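Local coordinates for glutamic acid/alanine-rich protein (PDB 2Y44), which is a surface protein of the parasite Trypanosoma congolense whose elongated helical ectodomain probably helps to form its cell-surface coat, at residues A[10-13]-A[14-18]; A[94-97]-A[98-102]. All coordinates share one frame; numbering follows the deposited sequence.

Both are local contacts between neighbouring turns of a helix, in helices that lie side by side in the helical bundle of the ectodomain, interaction 1 near the end of helix 2-16 and interaction 2 within helix 57-107. Their centres are about 10 Å apart. Residues 10-18 are the more buried, with Val11, Ala12 and Leu15 turned into the bundle and arginines along one flank; residues 94-102 form a surface contact, rich in hydroxyls and carboxylates. A salt bridge from Arg16 NH2 to Asp100 OD1, 2.9 Å long, ties the two directly, and Ala12 CB packs at 3.4 Å from Thr99 CG2. Side-chain hydroxyls supplement the backbone bonds in interaction 2, whereas in interaction 1 a water joins Asp10 O to Gln14 OE1.

Interaction 1. Residues A[10-13]-A[14-18]; sequences DVAR and QLRAL
The guanidinium of Arg16 lies with one face over the methyl of Ala12, whose CB sits 3.8 Å from its plane and is displaced toward the rim of the group. Arg13 CG approaches the same guanidinium obliquely, 4.2 Å from Arg16 NH1. With CG set beside the backbone N (chi1 -62°) and the chain extended from CG to NE, Arg16 runs back over the preceding turn, its CG passing 3.1 Å from Ala12 O. Its polar end has several partners: NH1 bonds to the carbonyls of Cys122 and Gly124, while NH2 is taken by Asp100 of helix 57-107. Arg13 NE comes within 4.5 Å of Arg16 NH1 but is itself bonded to Thr123 O, so backbone carbonyls of the loop after Lys121 probably ease the closeness of the two positive groups.

The residues up to Arg16 belong to the C-terminal part of helix 2-16 in the all-helical ectodomain, and Leu18 begins helix 18-53. Regular i to i+4 bonds carry the turn: Leu15 N to Val11 O at 2.9 Å, almost straight at 175°, with Arg16 N to Ala12 O and Gln14 N to Asp10 O completing the series, a little less straight. Cys122, whose carbonyl Arg16 holds, is disulfide-linked to Cys9, just before this turn.

On the buried flank Val11 and Leu15 point the same way, CG1 of the former 3.9 Å from CD1 of the latter; Val11 also packs on Phe138. Gln14 bends at chi2 (-75°), folding its amide back beside the helix, where a water donates both to Asp10 O and, at 3.1 Å, to Gln14 OE1. The other end of that amide, NE2, bonds to Ser133 OG at helix 131-144, fixing which way the group is turned.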
loop_
_atom_site.group_PDB
_atom_site.type_symbol
_atom_site.label_atom_id
_atom_site.label_comp_id
_atom_site.label_asym_id
_atom_site.label_seq_id
_atom_site.Cartn_x
_atom_site.Cartn_y
_atom_site.Cartn_z
ATOM N N ASP A 10 13.842 -11.955 6.945
ATOM C CA ASP A 10 12.986 -10.826 7.222
ATOM C C ASP A 10 12.696 -10.026 5.965
ATOM O O ASP A 10 11.554 -9.621 5.732
ATOM C CB ASP A 10 13.604 -9.950 8.308
ATOM C CG ASP A 10 13.729 -10.678 9.656
ATOM O OD1 ASP A 10 13.063 -11.722 9.869
ATOM O OD2 ASP A 10 14.418 -10.126 10.561
ATOM N N VAL A 11 13.729 -9.798 5.141
ATOM C CA VAL A 11 13.482 -9.109 3.872
ATOM C C VAL A 11 12.509 -9.938 3.011
ATOM O O VAL A 11 11.561 -9.402 2.474
ATOM C CB VAL A 11 14.806 -8.860 3.122
ATOM C CG1 VAL A 11 14.566 -8.469 1.659
ATOM C CG2 VAL A 11 15.536 -7.731 3.825
ATOM N N ALA A 12 12.774 -11.237 2.868
ATOM C CA ALA A 12 11.914 -12.067 2.039
ATOM C C ALA A 12 10.450 -12.021 2.505
ATOM O O ALA A 12 9.548 -11.909 1.682
ATOM C CB ALA A 12 12.419 -13.500 2.015
ATOM N N ARG A 13 10.225 -12.059 3.815
ATOM C CA ARG A 13 8.826 -11.994 4.360
ATOM C C ARG A 13 8.144 -10.663 4.056
ATOM O O ARG A 13 6.934 -10.603 3.770
ATOM C CB ARG A 13 8.830 -12.247 5.878
ATOM C CG ARG A 13 9.234 -13.693 6.231
ATOM C CD ARG A 13 8.234 -14.268 7.212
ATOM N NE ARG A 13 8.383 -15.708 7.437
ATOM C CZ ARG A 13 9.130 -16.244 8.401
ATOM N NH1 ARG A 13 9.874 -15.466 9.188
ATOM N NH2 ARG A 13 9.093 -17.556 8.604
ATOM N N GLN A 14 8.920 -9.580 4.134
ATOM C CA GLN A 14 8.446 -8.263 3.681
ATOM C C GLN A 14 8.061 -8.253 2.204
ATOM O O GLN A 14 6.965 -7.829 1.852
ATOM C CB GLN A 14 9.476 -7.155 4.005
ATOM C CG GLN A 14 9.799 -7.027 5.489
ATOM C CD GLN A 14 8.683 -6.357 6.295
ATOM O OE1 GLN A 14 8.265 -6.854 7.357
ATOM N NE2 GLN A 14 8.218 -5.229 5.812
ATOM N N LEU A 15 8.974 -8.689 1.332
ATOM C CA LEU A 15 8.687 -8.801 -0.083
ATOM C C LEU A 15 7.447 -9.671 -0.367
ATOM O O LEU A 15 6.584 -9.315 -1.164
ATOM C CB LEU A 15 9.908 -9.348 -0.826
ATOM C CG LEU A 15 11.149 -8.447 -0.845
ATOM C CD1 LEU A 15 12.321 -9.182 -1.470
ATOM C CD2 LEU A 15 10.882 -7.092 -1.534
ATOM N N ARG A 16 7.374 -10.843 0.254
ATOM C CA ARG A 16 6.207 -11.703 0.054
ATOM C C ARG A 16 4.867 -11.074 0.481
ATOM O O ARG A 16 3.792 -11.525 0.044
ATOM C CB ARG A 16 6.400 -13.036 0.809
ATOM C CG ARG A 16 7.582 -13.812 0.307
ATOM C CD ARG A 16 7.913 -14.903 1.293
ATOM N NE ARG A 16 9.144 -15.619 0.963
ATOM C CZ ARG A 16 9.775 -16.416 1.835
ATOM N NH1 ARG A 16 9.320 -16.543 3.097
ATOM N NH2 ARG A 16 10.899 -17.024 1.484
ATOM N N ALA A 17 4.926 -10.009 1.273
ATOM C CA ALA A 17 3.720 -9.398 1.809
ATOM C C ALA A 17 3.201 -8.278 0.907
ATOM O O ALA A 17 2.113 -7.786 1.142
ATOM C CB ALA A 17 3.937 -8.887 3.241
ATOM N N LEU A 18 3.968 -7.888 -0.126
ATOM C CA LEU A 18 3.621 -6.674 -0.883
ATOM C C LEU A 18 2.342 -6.837 -1.714
ATOM O O LEU A 18 1.578 -5.905 -1.832
ATOM C CB LEU A 18 4.754 -6.211 -1.800
ATOM C CG LEU A 18 6.090 -5.797 -1.175
ATOM C CD1 LEU A 18 7.170 -5.655 -2.254
ATOM C CD2 LEU A 18 5.918 -4.544 -0.354
HETATM O O HOH W 1 9.869 -9.358 8.078
#

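Interaction 2. Residues A[94-97]-A[98-102]; sequences DAIE and TTDES
Thr98 and Thr99 each turn a hydroxyl back onto the carbonyl one helical turn earlier. Thr98 OG1 donates to Asp94 O at 3.0 Å, and Thr99 OG1 to Ala95 O at 2.8 Å. Each carbonyl also receives the amide of the same threonine, so Thr98 N and Thr99 N complete two paired grips. In both, amide and hydroxyl reach the oxygen from opposite faces of the carbonyl plane, the hydroxyl of Thr99 tilted 32° from it. The placement follows from the first torsion: in Thr99 OG1 stands beside the backbone N (chi1 -58°), and Thr99 CG2 is thereby left beside the carbonyl carbon, on the side of helix 2-16.

Next along the turn, Asp100 and Ile96 lie alongside each other. Asp100 N bonds to Ile96 O at 2.8 Å, and the CG2 branch of Ile96 comes within 3.4 Å of Asp100 OD2. The other carboxylate oxygen, OD1, is held by Arg16 of helix 2-16, while Ile96 packs on Leu15 of that helix. Glu101 N follows on Glu97 O, a more bent bond at 146°; the Glu101 side chain turns forward to a salt bridge with Arg104.

Within this surface part of helix 57-107, one side of which packs on helix 2-16, the hydroxyls donate to carbonyls that already accept a helix amide, which lets Thr99 meet apolar neighbours on helix 2-16 with its polar atom paired, while Arg16 probably offsets the negative charge of Asp100.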
loop_
_atom_site.group_PDB
_atom_site.type_symbol
_atom_site.label_atom_id
_atom_site.label_comp_id
_atom_site.label_asym_id
_atom_site.label_seq_id
_atom_site.Cartn_x
_atom_site.Cartn_y
_atom_site.Cartn_z
ATOM N N ASP A 94 10.588 -10.221 -9.479
ATOM C CA ASP A 94 11.923 -10.785 -9.639
ATOM C C ASP A 94 12.668 -10.865 -8.307
ATOM O O ASP A 94 13.420 -11.827 -8.074
ATOM C CB ASP A 94 12.757 -10.053 -10.706
ATOM C CG ASP A 94 12.257 -10.297 -12.137
ATOM O OD1 ASP A 94 11.455 -11.236 -12.377
ATOM O OD2 ASP A 94 12.673 -9.519 -13.031
ATOM N N ALA A 95 12.447 -9.876 -7.434
ATOM C CA ALA A 95 13.118 -9.839 -6.131
ATOM C C ALA A 95 12.630 -10.974 -5.206
ATOM O O ALA A 95 13.414 -11.620 -4.532
ATOM C CB ALA A 95 12.913 -8.499 -5.450
ATOM N N ILE A 96 11.336 -11.234 -5.229
ATOM C CA ILE A 96 10.794 -12.369 -4.496
ATOM C C ILE A 96 11.369 -13.686 -4.999
ATOM O O ILE A 96 11.858 -14.514 -4.216
ATOM C CB ILE A 96 9.252 -12.400 -4.530
ATOM C CG1 ILE A 96 8.677 -11.275 -3.618
ATOM C CG2 ILE A 96 8.784 -13.741 -4.062
ATOM C CD1 ILE A 96 7.217 -10.861 -3.971
ATOM N N GLU A 97 11.421 -13.849 -6.309
ATOM C CA GLU A 97 11.928 -15.105 -6.851
ATOM C C GLU A 97 13.408 -15.319 -6.480
ATOM O O GLU A 97 13.829 -16.409 -6.045
ATOM C CB GLU A 97 11.733 -15.113 -8.373
ATOM C CG GLU A 97 10.257 -15.170 -8.760
ATOM C CD GLU A 97 10.012 -15.330 -10.266
ATOM O OE1 GLU A 97 10.953 -15.111 -11.067
ATOM O OE2 GLU A 97 8.848 -15.626 -10.644
ATOM N N THR A 98 14.205 -14.277 -6.697
ATOM C CA THR A 98 15.610 -14.297 -6.373
ATOM C C THR A 98 15.898 -14.568 -4.896
ATOM O O THR A 98 16.801 -15.362 -4.561
ATOM C CB THR A 98 16.269 -12.958 -6.828
ATOM O OG1 THR A 98 16.188 -12.884 -8.258
ATOM C CG2 THR A 98 17.724 -12.910 -6.390
ATOM N N THR A 99 15.192 -13.862 -4.005
ATOM C CA THR A 99 15.412 -14.010 -2.591
ATOM C C THR A 99 14.966 -15.400 -2.156
ATOM O O THR A 99 15.643 -16.061 -1.367
ATOM C CB THR A 99 14.660 -12.902 -1.820
ATOM O OG1 THR A 99 15.137 -11.633 -2.295
ATOM C CG2 THR A 99 14.904 -12.993 -0.302
ATOM N N ASP A 100 13.804 -15.832 -2.643
ATOM C CA ASP A 100 13.311 -17.163 -2.255
ATOM C C ASP A 100 14.334 -18.220 -2.678
ATOM O O ASP A 100 14.545 -19.234 -1.982
ATOM C CB ASP A 100 11.951 -17.480 -2.908
ATOM C CG ASP A 100 10.791 -16.739 -2.278
ATOM O OD1 ASP A 100 10.970 -16.116 -1.228
ATOM O OD2 ASP A 100 9.671 -16.772 -2.849
ATOM N N GLU A 101 14.902 -18.033 -3.851
ATOM C CA GLU A 101 15.817 -19.042 -4.384
ATOM C C GLU A 101 17.089 -19.077 -3.562
ATOM O O GLU A 101 17.592 -20.163 -3.232
ATOM C CB GLU A 101 16.132 -18.798 -5.852
ATOM C CG GLU A 101 17.209 -19.733 -6.418
ATOM C CD GLU A 101 16.765 -21.199 -6.500
ATOM O OE1 GLU A 101 15.548 -21.508 -6.370
ATOM O OE2 GLU A 101 17.648 -22.045 -6.738
ATOM N N SER A 102 17.584 -17.895 -3.177
ATOM C CA SER A 102 18.733 -17.855 -2.250
ATOM C C SER A 102 18.477 -18.666 -0.985
ATOM O O SER A 102 19.358 -19.404 -0.507
ATOM C CB SER A 102 19.122 -16.414 -1.894
ATOM O OG SER A 102 19.653 -15.748 -3.033
#